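Local coordinates for packaging protein UL32 (Human herpesvirus 8 type M, PDB 6XF9), which forms a pentameric ring required for herpesviral packaging, binds zinc, and probably controls cleavage and packaging of viral genomic DNA by guiding new capsids to nuclear replication compartments, at residues A304-P309 against V384-P389; R398-A401 against Q405-D408. One frame throughout, in Å; residues are numbered along the deposited sequence.

Overall arrangement
Contacts 1 and 2 follow one another along the chain: contact 1 closes just past the end of helix 382-386, and contact 2 opens on the next helix, 391-402. Their centres lie 20 Å apart and their nearest atoms about 8 Å, so they do not touch, yet helices 71-83 and 207-213 pack against both. Each has a different zinc site in its neighbourhood, without supplying a ligand. The side chain of A304 is about 12 Å from the zinc ion held by C296, C299, H366 and C373, whereas that of L407 is about 12 Å from the zinc ion of C52, C55, H130 and C136.

Contact 1. Residues A304-P309 against V384-P389; sequences AHPEAP and VLFRLP
P306 and F386 make the heart of this contact, with the CG of a proline ring over the face of a phenylalanine where two helix ends meet. Along 384-389, V384 and L385 come first; as buried aliphatic residues in the last turn of helix 382-386 they serve other neighbours, both packing on F81 of helix 71-83. F386 follows, and its chain leaves the backbone toward 304-309. P306 CG stands 3.6 Å from F386 CG and 4.0 Å from the ring centroid, 27° off the ring normal, a CH-pi contact; the two side chains cross at about a right angle. Farther out on the ring the approach is oblique: F386 CZ lies 3.4 Å from A304 O, and F386 CE2 is 3.6 Å from H305 N. W5 meets the same phenylalanine edge-to-face. After R387, where the chain leaves the helix, L388 bonds to P219 through its backbone. The same loop also pairs with F386 at K221 and with A304 at L224, bridging both segments.

In the other segment, a type I turn from H305 to A308 leads into helix 308-321. Proline suits its second position: the ring fixes phi (-70°) near the value such a turn needs, and its compact, puckered form holds CG over the aromatic face. H305 ND1 accepts the E307 N-H at 3.2 Å, nearly straight (173°) and in the plane of the imidazole, while H305 NE2 bonds D348 OD2, a pattern consistent with a proton on NE2. No hydrogen bond crosses between the segments: shape and dispersion join them, while bonds within the turn and to D348 hold it in shape.

Contact 2. Residues R398-A401 against Q405-D408; sequences RASA and QLLD
S400 O accepts the backbone N-H of Q405, the single hydrogen bond across this contact. Its length from Q405 N to S400 O is 2.9 Å and it is moderately bent (156° at the hydrogen), with the donor 36° above the carbonyl plane, as the chain folds back over the end of helix 391-402.

Van der Waals contacts accompany that bond. A chi1 near 180° (-169°) brings S400 OG up against 405-408, where it lies 3.4 Å from Q405 CB and 3.8 Å from L406 CG. A small serine suits so close an approach. L406 reaches back with one branch: its CD1 is 3.9 Å from S400 CB and 4.3 Å from A401 CB, and L208 of helix 207-213 packs on both S400 and L406. L407 brings CD1 to 3.9 Å from A401 O, a contact of methyl with carbonyl, while its side chain also meets C79. A401 is buried, its single methyl meeting A76 on the same helix, 71-83, as well as L406 CD1.

Charges act outside the pair, R398 forming salt bridges with D74 and E73 that tie its helix to helix 71-83.

An N-H bonded to the carbonyl five residues earlier is the 6→1 bond of a helix C-terminus, one of the two bonds that define a Schellman motif; here it turns the chain from helix 391-402 into the loop that leads to helix 416-430.

Contact 1. Residues A304-P309 against V384-P389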
loop_
_atom_site.group_PDB
_atom_site.type_symbol
_atom_site.label_atom_id
_atom_site.label_comp_id
_atom_site.label_asym_id
_atom_site.label_seq_id
_atom_site.Cartn_x
_atom_site.Cartn_y
_atom_site.Cartn_z
ATOM N N ALA D 304 -40.375 21.617 -16.929
ATOM C CA ALA D 304 -41.821 21.717 -16.926
ATOM C C ALA D 304 -42.329 23.143 -17.078
ATOM O O ALA D 304 -43.525 23.327 -17.332
ATOM C CB ALA D 304 -42.371 21.134 -15.621
ATOM N N HIS D 305 -41.458 24.147 -16.981
ATOM C CA HIS D 305 -41.930 25.506 -16.927
ATOM C C HIS D 305 -40.988 26.463 -17.638
ATOM O O HIS D 305 -39.763 26.391 -17.444
ATOM C CB HIS D 305 -42.100 25.955 -15.482
ATOM C CG HIS D 305 -42.906 27.206 -15.336
ATOM N ND1 HIS D 305 -42.463 28.437 -15.772
ATOM C CD2 HIS D 305 -44.125 27.416 -14.786
ATOM C CE1 HIS D 305 -43.377 29.351 -15.499
ATOM N NE2 HIS D 305 -44.391 28.759 -14.895
ATOM N N PRO D 306 -41.540 27.421 -18.397
ATOM C CA PRO D 306 -40.704 28.191 -19.334
ATOM C C PRO D 306 -39.733 29.150 -18.685
ATOM O O PRO D 306 -38.762 29.534 -19.341
ATOM C CB PRO D 306 -41.735 28.954 -20.181
ATOM C CG PRO D 306 -42.995 28.137 -20.072
ATOM C CD PRO D 306 -42.979 27.607 -18.664
ATOM N N GLU D 307 -39.986 29.630 -17.474
ATOM C CA GLU D 307 -39.078 30.600 -16.871
ATOM C C GLU D 307 -38.283 30.047 -15.695
ATOM O O GLU D 307 -37.593 30.817 -15.020
ATOM C CB GLU D 307 -39.847 31.863 -16.491
ATOM C CG GLU D 307 -41.238 31.563 -16.036
ATOM C CD GLU D 307 -42.127 32.795 -15.910
ATOM O OE1 GLU D 307 -41.595 33.922 -15.802
ATOM O OE2 GLU D 307 -43.373 32.621 -15.932
ATOM N N ALA D 308 -38.315 28.724 -15.459
ATOM C CA ALA D 308 -37.524 28.175 -14.357
ATOM C C ALA D 308 -36.027 28.301 -14.626
ATOM O O ALA D 308 -35.306 28.792 -13.736
ATOM C CB ALA D 308 -37.931 26.721 -14.082
ATOM N N PRO D 309 -35.496 27.929 -15.807
ATOM C CA PRO D 309 -34.045 28.078 -16.026
ATOM C C PRO D 309 -33.505 29.459 -15.711
ATOM O O PRO D 309 -32.521 29.600 -14.968
ATOM C CB PRO D 309 -33.900 27.722 -17.508
ATOM C CG PRO D 309 -34.931 26.697 -17.728
ATOM C CD PRO D 309 -36.114 27.138 -16.896
ATOM N N VAL D 384 -35.900 26.266 -26.782
ATOM C CA VAL D 384 -36.270 25.079 -27.556
ATOM C C VAL D 384 -37.526 24.456 -26.987
ATOM O O VAL D 384 -38.459 24.101 -27.715
ATOM C CB VAL D 384 -35.121 24.053 -27.585
ATOM C CG1 VAL D 384 -35.580 22.803 -28.271
ATOM C CG2 VAL D 384 -33.918 24.615 -28.299
ATOM N N LEU D 385 -37.568 24.302 -25.673
ATOM C CA LEU D 385 -38.620 23.490 -25.093
ATOM C C LEU D 385 -39.966 24.194 -25.152
ATOM O O LEU D 385 -41.002 23.538 -25.316
ATOM C CB LEU D 385 -38.272 23.131 -23.654
ATOM C CG LEU D 385 -37.120 22.154 -23.437
ATOM C CD1 LEU D 385 -37.195 21.644 -21.988
ATOM C CD2 LEU D 385 -37.128 20.999 -24.455
ATOM N N PHE D 386 -39.983 25.521 -24.982
ATOM C CA PHE D 386 -41.234 26.189 -24.655
ATOM C C PHE D 386 -41.642 27.335 -25.562
ATOM O O PHE D 386 -42.795 27.760 -25.477
ATOM C CB PHE D 386 -41.213 26.679 -23.195
ATOM C CG PHE D 386 -41.596 25.597 -22.227
ATOM C CD1 PHE D 386 -42.901 25.139 -22.171
ATOM C CD2 PHE D 386 -40.643 24.978 -21.450
ATOM C CE1 PHE D 386 -43.259 24.113 -21.327
ATOM C CE2 PHE D 386 -40.989 23.959 -20.595
ATOM C CZ PHE D 386 -42.300 23.527 -20.532
ATOM N N ARG D 387 -40.777 27.829 -26.428
ATOM C CA ARG D 387 -41.179 28.865 -27.362
ATOM C C ARG D 387 -41.724 28.266 -28.648
ATOM O O ARG D 387 -41.206 27.265 -29.164
ATOM C CB ARG D 387 -40.016 29.801 -27.652
ATOM C CG ARG D 387 -39.686 30.589 -26.419
ATOM C CD ARG D 387 -39.093 31.919 -26.726
ATOM N NE ARG D 387 -38.998 32.686 -25.491
ATOM C CZ ARG D 387 -40.011 33.371 -24.971
ATOM N NH1 ARG D 387 -41.187 33.371 -25.589
ATOM N NH2 ARG D 387 -39.850 34.059 -23.845
ATOM N N LEU D 388 -42.793 28.892 -29.151
ATOM C CA LEU D 388 -43.469 28.401 -30.338
ATOM C C LEU D 388 -42.580 28.637 -31.551
ATOM O O LEU D 388 -42.214 29.781 -31.832
ATOM C CB LEU D 388 -44.804 29.131 -30.501
ATOM C CG LEU D 388 -45.735 28.598 -31.602
ATOM C CD1 LEU D 388 -47.195 28.778 -31.173
ATOM C CD2 LEU D 388 -45.428 29.200 -33.017
ATOM N N PRO D 389 -42.269 27.613 -32.327
ATOM C CA PRO D 389 -41.305 27.791 -33.414
ATOM C C PRO D 389 -41.871 28.599 -34.566
ATOM O O PRO D 389 -43.062 28.550 -34.880
ATOM C CB PRO D 389 -41.004 26.358 -33.854
ATOM C CG PRO D 389 -42.197 25.583 -33.469
ATOM C CD PRO D 389 -42.745 26.229 -32.218
#

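Contact 2. Residues R398-A401 against Q405-D408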
loop_
_atom_site.group_PDB
_atom_site.type_symbol
_atom_site.label_atom_id
_atom_site.label_comp_id
_atom_site.label_asym_id
_atom_site.label_seq_id
_atom_site.Cartn_x
_atom_site.Cartn_y
_atom_site.Cartn_z
ATOM N N ARG D 398 -35.954 20.952 -38.897
ATOM C CA ARG D 398 -36.329 19.553 -39.057
ATOM C C ARG D 398 -35.525 18.873 -40.147
ATOM O O ARG D 398 -35.161 17.701 -40.015
ATOM C CB ARG D 398 -37.814 19.444 -39.356
ATOM C CG ARG D 398 -38.677 20.053 -38.291
ATOM C CD ARG D 398 -40.144 20.034 -38.679
ATOM N NE ARG D 398 -40.537 18.863 -39.470
ATOM C CZ ARG D 398 -41.648 18.160 -39.254
ATOM N NH1 ARG D 398 -42.459 18.478 -38.246
ATOM N NH2 ARG D 398 -41.938 17.123 -40.029
ATOM N N ALA D 399 -35.317 19.557 -41.268
ATOM C CA ALA D 399 -34.510 18.989 -42.341
ATOM C C ALA D 399 -33.100 18.703 -41.853
ATOM O O ALA D 399 -32.523 17.652 -42.152
ATOM C CB ALA D 399 -34.473 19.952 -43.523
ATOM N N SER D 400 -32.538 19.629 -41.078
ATOM C CA SER D 400 -31.184 19.449 -40.581
ATOM C C SER D 400 -31.146 18.290 -39.596
ATOM O O SER D 400 -30.308 17.383 -39.712
ATOM C CB SER D 400 -30.722 20.751 -39.924
ATOM O OG SER D 400 -29.338 20.745 -39.628
ATOM N N ALA D 401 -32.098 18.276 -38.654
ATOM C CA ALA D 401 -32.140 17.255 -37.610
ATOM C C ALA D 401 -32.465 15.883 -38.180
ATOM O O ALA D 401 -31.971 14.869 -37.675
ATOM C CB ALA D 401 -33.164 17.625 -36.542
ATOM N N GLN D 405 -27.738 16.465 -38.741
ATOM C CA GLN D 405 -26.694 17.461 -38.503
ATOM C C GLN D 405 -26.771 18.095 -37.116
ATOM O O GLN D 405 -25.741 18.567 -36.601
ATOM C CB GLN D 405 -26.739 18.570 -39.552
ATOM C CG GLN D 405 -26.429 18.130 -40.952
ATOM C CD GLN D 405 -25.124 17.407 -41.035
ATOM O OE1 GLN D 405 -24.167 17.745 -40.329
ATOM N NE2 GLN D 405 -25.062 16.393 -41.898
ATOM N N LEU D 406 -27.956 18.152 -36.503
ATOM C CA LEU D 406 -28.084 18.862 -35.240
ATOM C C LEU D 406 -28.030 17.936 -34.033
ATOM O O LEU D 406 -28.204 18.410 -32.900
ATOM C CB LEU D 406 -29.391 19.657 -35.185
ATOM C CG LEU D 406 -29.527 21.009 -35.875
ATOM C CD1 LEU D 406 -31.004 21.265 -36.063
ATOM C CD2 LEU D 406 -28.921 22.112 -35.080
ATOM N N LEU D 407 -27.804 16.636 -34.238
ATOM C CA LEU D 407 -27.891 15.678 -33.147
ATOM C C LEU D 407 -26.539 15.094 -32.782
ATOM O O LEU D 407 -26.478 14.127 -32.020
ATOM C CB LEU D 407 -28.866 14.554 -33.494
ATOM C CG LEU D 407 -30.296 15.040 -33.730
ATOM C CD1 LEU D 407 -31.246 13.893 -33.978
ATOM C CD2 LEU D 407 -30.784 15.916 -32.582
ATOM N N ASP D 408 -25.477 15.699 -33.293
ATOM C CA ASP D 408 -24.121 15.310 -32.949
ATOM C C ASP D 408 -23.779 15.610 -31.479
ATOM O O ASP D 408 -23.086 14.829 -30.825
ATOM C CB ASP D 408 -23.114 16.002 -33.872
ATOM C CG ASP D 408 -23.322 15.647 -35.331
ATOM O OD1 ASP D 408 -24.242 14.857 -35.627
ATOM O OD2 ASP D 408 -22.563 16.158 -36.182
#